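Local coordinates for protein methylase yhhF (Escherichia coli, PDB 2FPO) that methylates the N2 amine of guanine 966 of 16S ribosomal RNA in the assembled 30S particle, taking the methyl group from S-adenosyl-L-methionine, at residues L59-G64 against E138-L143. Numbering follows the deposited sequence.
Sequences LDCFAG and EETINL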
loop_
_atom_site.group_PDB
_atom_site.type_symbol
_atom_site.label_atom_id
_atom_site.label_comp_id
_atom_site.label_asym_id
_atom_site.label_seq_id
_atom_site.Cartn_x
_atom_site.Cartn_y
_atom_site.Cartn_z
ATOM N N LEU A 59 -4.226 -0.320 4.199
ATOM C CA LEU A 59 -4.913 0.349 3.107
ATOM C C LEU A 59 -3.912 0.524 1.966
ATOM O O LEU A 59 -2.823 1.059 2.160
ATOM C CB LEU A 59 -5.478 1.687 3.620
ATOM C CG LEU A 59 -5.988 2.673 2.560
ATOM C CD1 LEU A 59 -7.333 2.130 2.001
ATOM C CD2 LEU A 59 -6.106 4.069 3.203
ATOM N N ASP A 60 -4.269 0.058 0.772
ATOM C CA ASP A 60 -3.431 0.260 -0.414
ATOM C C ASP A 60 -4.127 1.282 -1.332
ATOM O O ASP A 60 -5.164 0.965 -1.945
ATOM C CB ASP A 60 -3.250 -1.072 -1.128
ATOM C CG ASP A 60 -2.086 -1.076 -2.126
ATOM O OD1 ASP A 60 -1.658 -0.014 -2.626
ATOM O OD2 ASP A 60 -1.618 -2.177 -2.428
ATOM N N CYS A 61 -3.544 2.486 -1.422
ATOM C CA CYS A 61 -4.169 3.608 -2.148
ATOM C C CYS A 61 -4.215 3.478 -3.663
ATOM O O CYS A 61 -5.058 4.140 -4.293
ATOM C CB CYS A 61 -3.521 4.943 -1.773
ATOM S SG CYS A 61 -3.717 5.332 -0.005
ATOM N N PHE A 62 -3.290 2.700 -4.238
ATOM C CA PHE A 62 -3.179 2.499 -5.700
ATOM C C PHE A 62 -2.749 1.061 -5.810
ATOM O O PHE A 62 -1.549 0.763 -6.033
ATOM C CB PHE A 62 -2.105 3.423 -6.368
ATOM C CG PHE A 62 -2.261 4.877 -6.018
ATOM C CD1 PHE A 62 -3.060 5.709 -6.795
ATOM C CD2 PHE A 62 -1.635 5.397 -4.881
ATOM C CE1 PHE A 62 -3.254 7.080 -6.415
ATOM C CE2 PHE A 62 -1.801 6.743 -4.490
ATOM C CZ PHE A 62 -2.598 7.595 -5.271
ATOM N N ALA A 63 -3.707 0.163 -5.615
ATOM C CA ALA A 63 -3.370 -1.259 -5.409
ATOM C C ALA A 63 -2.829 -1.958 -6.657
ATOM O O ALA A 63 -2.036 -2.890 -6.534
ATOM C CB ALA A 63 -4.554 -2.025 -4.803
ATOM N N GLY A 64 -3.239 -1.504 -7.838
ATOM C CA GLY A 64 -2.734 -2.057 -9.124
ATOM C C GLY A 64 -2.851 -3.579 -9.208
ATOM O O GLY A 64 -3.959 -4.157 -9.116
ATOM N N GLU A 138 1.882 14.016 -2.851
ATOM C CA GLU A 138 1.681 14.879 -1.702
ATOM C C GLU A 138 0.225 15.063 -1.315
ATOM O O GLU A 138 -0.060 15.213 -0.126
ATOM C CB GLU A 138 2.336 16.243 -1.896
ATOM C CG GLU A 138 3.704 16.333 -1.239
ATOM C CD GLU A 138 4.832 16.161 -2.218
ATOM O OE1 GLU A 138 4.821 15.129 -2.942
ATOM O OE2 GLU A 138 5.719 17.052 -2.266
ATOM N N GLU A 139 -0.659 15.068 -2.325
ATOM C CA GLU A 139 -2.106 15.191 -2.159
ATOM C C GLU A 139 -2.667 14.027 -1.353
ATOM O O GLU A 139 -3.507 14.212 -0.473
ATOM C CB GLU A 139 -2.801 15.192 -3.528
ATOM C CG GLU A 139 -2.680 16.512 -4.309
ATOM C CD GLU A 139 -1.337 16.685 -5.049
ATOM O OE1 GLU A 139 -0.474 15.775 -5.015
ATOM O OE2 GLU A 139 -1.146 17.759 -5.672
ATOM N N THR A 140 -2.193 12.832 -1.681
ATOM C CA THR A 140 -2.624 11.591 -1.021
ATOM C C THR A 140 -2.175 11.613 0.427
ATOM O O THR A 140 -2.946 11.346 1.336
ATOM C CB THR A 140 -2.060 10.325 -1.761
ATOM O OG1 THR A 140 -2.599 10.284 -3.087
ATOM C CG2 THR A 140 -2.475 9.033 -1.041
ATOM N N ILE A 141 -0.904 11.936 0.626
ATOM C CA ILE A 141 -0.320 12.104 1.954
ATOM C C ILE A 141 -1.126 13.070 2.855
ATOM O O ILE A 141 -1.378 12.774 4.022
ATOM C CB ILE A 141 1.140 12.563 1.821
ATOM C CG1 ILE A 141 2.017 11.347 1.461
ATOM C CG2 ILE A 141 1.633 13.352 3.102
ATOM C CD1 ILE A 141 3.419 11.721 0.910
ATOM N N ASN A 142 -1.564 14.195 2.298
ATOM C CA ASN A 142 -2.330 15.161 3.112
ATOM C C ASN A 142 -3.731 14.689 3.412
ATOM O O ASN A 142 -4.241 14.933 4.497
ATOM C CB ASN A 142 -2.384 16.526 2.449
ATOM C CG ASN A 142 -1.064 17.261 2.522
ATOM O OD1 ASN A 142 -0.725 18.018 1.616
ATOM N ND2 ASN A 142 -0.330 17.071 3.607
ATOM N N LEU A 143 -4.362 14.019 2.445
ATOM C CA LEU A 143 -5.698 13.457 2.662
ATOM C C LEU A 143 -5.671 12.366 3.714
ATOM O O LEU A 143 -6.551 12.329 4.565
ATOM C CB LEU A 143 -6.300 12.928 1.359
ATOM C CG LEU A 143 -6.684 14.040 0.360
ATOM C CD1 LEU A 143 -6.687 13.471 -1.041
ATOM C CD2 LEU A 143 -8.011 14.708 0.679
#
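Thr140 turns its methyl CG2 anti to the backbone N and its hydroxyl anti to the carbonyl carbon (chi1 -63°), a split that sends the methyl mainly to Cys61 and the hydroxyl to the Phe62 edge. Cys61 and Phe62 meet it with CB substituents set anti to their own carbonyl carbons, at chi1 -62° and -51°. The methyl goes to the sulfur: Thr140 CG2 lies 4.0 Å from Cys61 SG, an ordinary van der Waals approach. The hydroxyl goes to the ring, with Thr140 OG1 3.5 Å from Phe62 CZ and in the plane of the phenyl, so it faces the C-H edge and not the pi cloud. Phe62 CE2 reaches both branches, 3.9 Å from Thr140 OG1 and 4.2 Å from Thr140 CG2. No hydrogen bond crosses here; Thr140 OG1 is hydrogen-bonded to the carbonyl O of Leu136, just ahead of the helix and four residues back in the chain, and that bond helps fix the rotation of the side chain. An alanine here would keep the CB but is likely to open a gap beside Cys61 SG and the Phe62 edge and leave Leu136 O without its hydroxyl partner. The fold is the Rossmann-like one of AdoMet-dependent methyltransferases, and 59-64 runs off the end of strand 57-60, which lies between strands 79-83 and 123-128 in the sheet, into the Gly-containing loop that follows. Val126 of strand 123-128 touches Cys61 and Val128 touches Thr140, while helix 112-116 packs against Phe62 through Ala112 and against Thr140 through Leu116; helix 137-146 thus shares both neighbours with segment 59-64.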